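PDB 2P6W: putative glycosyltransferase (Mannosyltransferase) involved in glycosylating the PBCV-1 major capsid protein from Paramecium bursaria Chlorella virus 1, which probably transfers a sugar from a nucleotide-sugar donor in glycosylation of the viral major capsid protein, this chain being its manganese-binding N-terminal domain. Local coordinates for residues Glu135-Val138 with Trp139-Arg142; Glu30-Cys33 with Ser34-Tyr38. One frame throughout, in Å; residues are numbered along the deposited sequence.

Interaction 1 of 2, residues Glu135-Val138 with Trp139-Arg142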
loop_
_atom_site.group_PDB
_atom_site.type_symbol
_atom_site.label_atom_id
_atom_site.label_comp_id
_atom_site.label_asym_id
_atom_site.label_seq_id
_atom_site.Cartn_x
_atom_site.Cartn_y
_atom_site.Cartn_z
ATOM N N GLU A 135 9.672 -4.733 -9.048
ATOM C CA GLU A 135 9.399 -3.363 -8.609
ATOM C C GLU A 135 10.443 -2.384 -9.164
ATOM O O GLU A 135 10.134 -1.233 -9.469
ATOM C CB GLU A 135 9.346 -3.296 -7.098
ATOM C CG GLU A 135 8.091 -3.969 -6.546
ATOM C CD GLU A 135 6.852 -3.108 -6.768
ATOM O OE1 GLU A 135 6.916 -1.893 -6.508
ATOM O OE2 GLU A 135 5.811 -3.629 -7.206
ATOM N N LYS A 136 11.684 -2.841 -9.289
ATOM C CA LYS A 136 12.708 -2.016 -9.903
ATOM C C LYS A 136 12.310 -1.630 -11.327
ATOM O O LYS A 136 12.506 -0.481 -11.742
ATOM C CB LYS A 136 14.067 -2.720 -9.924
ATOM C CG LYS A 136 14.788 -2.735 -8.599
ATOM C CD LYS A 136 16.204 -3.299 -8.763
ATOM C CE LYS A 136 16.922 -3.505 -7.434
ATOM N NZ LYS A 136 18.286 -4.076 -7.689
ATOM N N ILE A 137 11.736 -2.581 -12.063
ATOM C CA ILE A 137 11.251 -2.286 -13.404
ATOM C C ILE A 137 10.063 -1.324 -13.375
ATOM O O ILE A 137 10.008 -0.373 -14.162
ATOM C CB ILE A 137 10.891 -3.586 -14.179
ATOM C CG1 ILE A 137 12.135 -4.465 -14.345
ATOM C CG2 ILE A 137 10.309 -3.242 -15.524
ATOM C CD1 ILE A 137 13.237 -3.817 -15.135
ATOM N N VAL A 138 9.143 -1.527 -12.433
ATOM C CA VAL A 138 7.992 -0.636 -12.317
ATOM C C VAL A 138 8.492 0.789 -12.117
ATOM O O VAL A 138 8.054 1.698 -12.798
ATOM C CB VAL A 138 7.117 -1.009 -11.134
ATOM C CG1 VAL A 138 6.031 0.063 -10.881
ATOM C CG2 VAL A 138 6.463 -2.357 -11.382
ATOM N N TRP A 139 9.413 0.969 -11.181
ATOM C CA TRP A 139 9.990 2.305 -10.979
ATOM C C TRP A 139 10.617 2.868 -12.263
ATOM O O TRP A 139 10.417 4.038 -12.572
ATOM C CB TRP A 139 11.006 2.257 -9.835
ATOM C CG TRP A 139 11.759 3.536 -9.596
ATOM C CD1 TRP A 139 13.105 3.720 -9.723
ATOM C CD2 TRP A 139 11.223 4.801 -9.167
ATOM N NE1 TRP A 139 13.447 5.018 -9.407
ATOM C CE2 TRP A 139 12.312 5.704 -9.061
ATOM C CE3 TRP A 139 9.930 5.264 -8.883
ATOM C CZ2 TRP A 139 12.146 7.045 -8.682
ATOM C CZ3 TRP A 139 9.762 6.596 -8.490
ATOM C CH2 TRP A 139 10.867 7.474 -8.396
ATOM N N SER A 140 11.339 2.025 -13.009
ATOM C CA SER A 140 12.039 2.462 -14.234
ATOM C C SER A 140 11.081 2.934 -15.313
ATOM O O SER A 140 11.495 3.657 -16.229
ATOM C CB SER A 140 12.914 1.334 -14.787
ATOM O OG SER A 140 12.142 0.368 -15.494
ATOM N N LEU A 141 9.818 2.510 -15.227
ATOM C CA LEU A 141 8.836 2.813 -16.278
ATOM C C LEU A 141 8.134 4.144 -16.027
ATOM O O LEU A 141 7.288 4.557 -16.819
ATOM C CB LEU A 141 7.800 1.690 -16.401
ATOM C CG LEU A 141 8.333 0.387 -16.988
ATOM C CD1 LEU A 141 7.304 -0.682 -16.803
ATOM C CD2 LEU A 141 8.686 0.541 -18.464
ATOM N N ARG A 142 8.489 4.816 -14.934
ATOM C CA ARG A 142 7.749 6.018 -14.504
ATOM C C ARG A 142 7.696 7.131 -15.515
ATOM O O ARG A 142 6.761 7.939 -15.487
ATOM C CB ARG A 142 8.290 6.564 -13.179
ATOM C CG ARG A 142 9.702 7.125 -13.268
ATOM C CD ARG A 142 10.244 7.372 -11.886
ATOM N NE ARG A 142 11.578 7.976 -11.884
ATOM C CZ ARG A 142 12.717 7.307 -12.071
ATOM N NH1 ARG A 142 12.706 5.997 -12.320
ATOM N NH2 ARG A 142 13.875 7.961 -12.027
#

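Interaction 2 of 2, residues Glu30-Cys33 with Ser34-Tyr38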
loop_
_atom_site.group_PDB
_atom_site.type_symbol
_atom_site.label_atom_id
_atom_site.label_comp_id
_atom_site.label_asym_id
_atom_site.label_seq_id
_atom_site.Cartn_x
_atom_site.Cartn_y
_atom_site.Cartn_z
ATOM N N GLU A 30 2.963 2.146 12.768
ATOM C CA GLU A 30 4.133 1.793 13.574
ATOM C C GLU A 30 3.694 0.975 14.808
ATOM O O GLU A 30 4.305 -0.058 15.156
ATOM C CB GLU A 30 4.908 3.053 13.984
ATOM C CG GLU A 30 6.263 2.735 14.628
ATOM C CD GLU A 30 7.306 3.845 14.497
ATOM O OE1 GLU A 30 6.952 5.005 14.178
ATOM O OE2 GLU A 30 8.508 3.538 14.717
ATOM N N GLU A 31 2.612 1.425 15.445
ATOM C CA GLU A 31 2.114 0.734 16.626
ATOM C C GLU A 31 1.724 -0.677 16.233
ATOM O O GLU A 31 2.063 -1.651 16.910
ATOM C CB GLU A 31 0.880 1.431 17.206
ATOM C CG GLU A 31 0.340 0.688 18.422
ATOM C CD GLU A 31 -1.075 1.075 18.796
ATOM O OE1 GLU A 31 -1.740 1.817 18.025
ATOM O OE2 GLU A 31 -1.527 0.612 19.873
ATOM N N TYR A 32 0.991 -0.776 15.126
ATOM C CA TYR A 32 0.538 -2.082 14.665
ATOM C C TYR A 32 1.722 -3.037 14.431
ATOM O O TYR A 32 1.692 -4.209 14.833
ATOM C CB TYR A 32 -0.306 -1.908 13.402
ATOM C CG TYR A 32 -0.859 -3.215 12.876
ATOM C CD1 TYR A 32 -1.897 -3.877 13.544
ATOM C CD2 TYR A 32 -0.344 -3.785 11.704
ATOM C CE1 TYR A 32 -2.402 -5.095 13.065
ATOM C CE2 TYR A 32 -0.827 -4.992 11.225
ATOM C CZ TYR A 32 -1.856 -5.649 11.908
ATOM O OH TYR A 32 -2.332 -6.852 11.430
ATOM N N CYS A 33 2.778 -2.541 13.793
ATOM C CA CYS A 33 3.968 -3.354 13.576
ATOM C C CYS A 33 4.586 -3.845 14.890
ATOM O O CYS A 33 4.983 -5.004 14.998
ATOM C CB CYS A 33 4.994 -2.587 12.764
ATOM S SG CYS A 33 4.470 -2.373 11.043
ATOM N N SER A 34 4.627 -2.961 15.889
ATOM C CA SER A 34 5.198 -3.313 17.190
ATOM C C SER A 34 4.398 -4.440 17.860
ATOM O O SER A 34 4.974 -5.319 18.511
ATOM C CB SER A 34 5.278 -2.076 18.099
ATOM O OG SER A 34 4.006 -1.747 18.641
ATOM N N ILE A 35 3.075 -4.417 17.688
ATOM C CA ILE A 35 2.211 -5.434 18.300
ATOM C C ILE A 35 2.483 -6.847 17.769
ATOM O O ILE A 35 2.476 -7.828 18.536
ATOM C CB ILE A 35 0.716 -5.048 18.190
ATOM C CG1 ILE A 35 0.430 -3.804 19.041
ATOM C CG2 ILE A 35 -0.214 -6.213 18.636
ATOM C CD1 ILE A 35 -0.922 -3.148 18.796
ATOM N N HIS A 36 2.758 -6.949 16.470
ATOM C CA HIS A 36 2.853 -8.247 15.819
ATOM C C HIS A 36 4.261 -8.633 15.413
ATOM O O HIS A 36 4.468 -9.712 14.861
ATOM C CB HIS A 36 1.915 -8.285 14.611
ATOM C CG HIS A 36 0.508 -7.996 14.983
ATOM N ND1 HIS A 36 -0.300 -8.935 15.593
ATOM C CD2 HIS A 36 -0.203 -6.847 14.945
ATOM C CE1 HIS A 36 -1.470 -8.383 15.869
ATOM N NE2 HIS A 36 -1.435 -7.116 15.488
ATOM N N GLY A 37 5.220 -7.745 15.658
ATOM C CA GLY A 37 6.618 -8.053 15.377
ATOM C C GLY A 37 6.971 -7.843 13.918
ATOM O O GLY A 37 7.983 -8.368 13.445
ATOM N N TYR A 38 6.159 -7.071 13.198
ATOM C CA TYR A 38 6.493 -6.768 11.803
ATOM C C TYR A 38 7.526 -5.666 11.758
ATOM O O TYR A 38 7.582 -4.827 12.652
ATOM C CB TYR A 38 5.266 -6.304 11.009
ATOM C CG TYR A 38 4.064 -7.207 11.070
ATOM C CD1 TYR A 38 4.185 -8.588 10.899
ATOM C CD2 TYR A 38 2.780 -6.673 11.224
ATOM C CE1 TYR A 38 3.056 -9.431 10.927
ATOM C CE2 TYR A 38 1.649 -7.509 11.262
ATOM C CZ TYR A 38 1.794 -8.888 11.113
ATOM O OH TYR A 38 0.691 -9.717 11.144
#

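Interaction 1 of 2, residues Glu135-Val138 with Trp139-Arg142
Ser140 turns its hydroxyl back onto the carbonyl of Ile137, one turn earlier in helix 132-140. The chi1 of 78° sets OG between its own backbone N and carbonyl carbon, and from there Ser140 OG donates to Ile137 O at 2.6 Å, in the carbonyl plane and on a lone pair. The bond to the same oxygen from Leu141 N is weak; Leu141 N has a straighter one to Val138 O (3.1 Å), reached from above that carbonyl's plane. Leu141 N thus shifts from an i-4 to an i-3 acceptor, a tightening of 3-10 type, whereas Trp139 N to Glu135 O (2.9 Å) is still straight and helical. Ile137 CG2 approaches Leu141 CD1 at 4.1 Å, their side chains crossing at a slant.

Arg142 folds back over Trp139. With Trp139 CG anti to the backbone N (chi1 175°), the indole lies beside its own carbonyl, and one guanidinium can meet both. Arg142 NH1 donates to Trp139 O at 3.0 Å, within the guanidinium plane, while sitting 3.1 Å above one indole face, toward the rim. Arg142 N reaches Trp139 O from the opposite face of the carbonyl.

Around this turn, Trp139 meets the ring of Trp61, Val138 and Leu141 pack on helix 153-164, and Arg142 NH2 pairs with Glu49. Chemically, two carbonyls late in the helix, Ile137 O and Trp139 O, each take a side-chain donor as well as a backbone one, weak in the case of Ile137, and the fold-back fixes the guanidinium's rotation between Trp139 O and Glu49.

Interaction 2 of 2, residues Glu30-Cys33 with Ser34-Tyr38
Cys33 and Tyr38 are joined by the backbone bond that closes helix 20-36: Tyr38 N donates to Cys33 O at 3.0 Å, a 6→1 bond between residues five apart. Gly37, with phi at 82°, supplies the left-handed turn that brings Tyr38 N back, and its own N, like that of His36, makes only a weak bond to the same oxygen. Two residues before Cys33, Glu31 O takes two donors: Ile35 N at 3.0 Å, nearly along the C=O axis, and Ser34 OG at 2.6 Å, tilted slightly from the carbonyl plane.

Aromatic contacts form a cluster of Tyr32, His36 and Tyr38. His36 CD2 lies over one face of the Tyr32 ring, displaced to the rim, 3.4 Å from Tyr32 CE1; the two planes meet at 53°, so the pair is oblique. On Tyr38, Tyr32 CE2 arrives in plane at the ring edge, 3.5 Å from Tyr38 CE2. Tyr32 can serve both because its CG is anti to the backbone N (chi1 -178°), which carries the ring along the helix toward its C-terminal end.

Apolar packing adds Cys33 SG, 4.0 Å from Tyr38 CB. The extended Glu31 runs alongside Ile35, both pointing the same way.

Polar ends of the cluster are held by the segment around residues 90-94: Tyr32 OH by Lys92 O, His36 NE2 by Lys90 O, Tyr38 OH by Ile94 N, while Glu31 pairs with Lys90. Beneath, Tyr32 and Cys33 rest on Ile10 of strand 8-13 and Cys33 also on Phe40 of strand 39-43, so the contact lies at the C-terminal end of the crossover helix, against both strands of this beta-alpha-beta unit.

Interactions 1 and 2 both lie in the C-terminal parts of helices, on opposite sides of the chain's centre; their own centres are 29 Å apart and their nearest atoms about 18 Å apart, so they do not touch. In the donor site, Asp80 and Asp82 of the DxD motif and His195 bind manganese; no nucleotide is bound in this model. From interaction 1, the Glu135 side chain is about 5 Å from that of Arg59, which binds UDP-glucose, and about 11 Å from that of Asp80. In interaction 2 the Glu30 side chain is about 11 Å from Gly13, which also binds the nucleotide. Neither contact includes a residue known to bind metal or nucleotide.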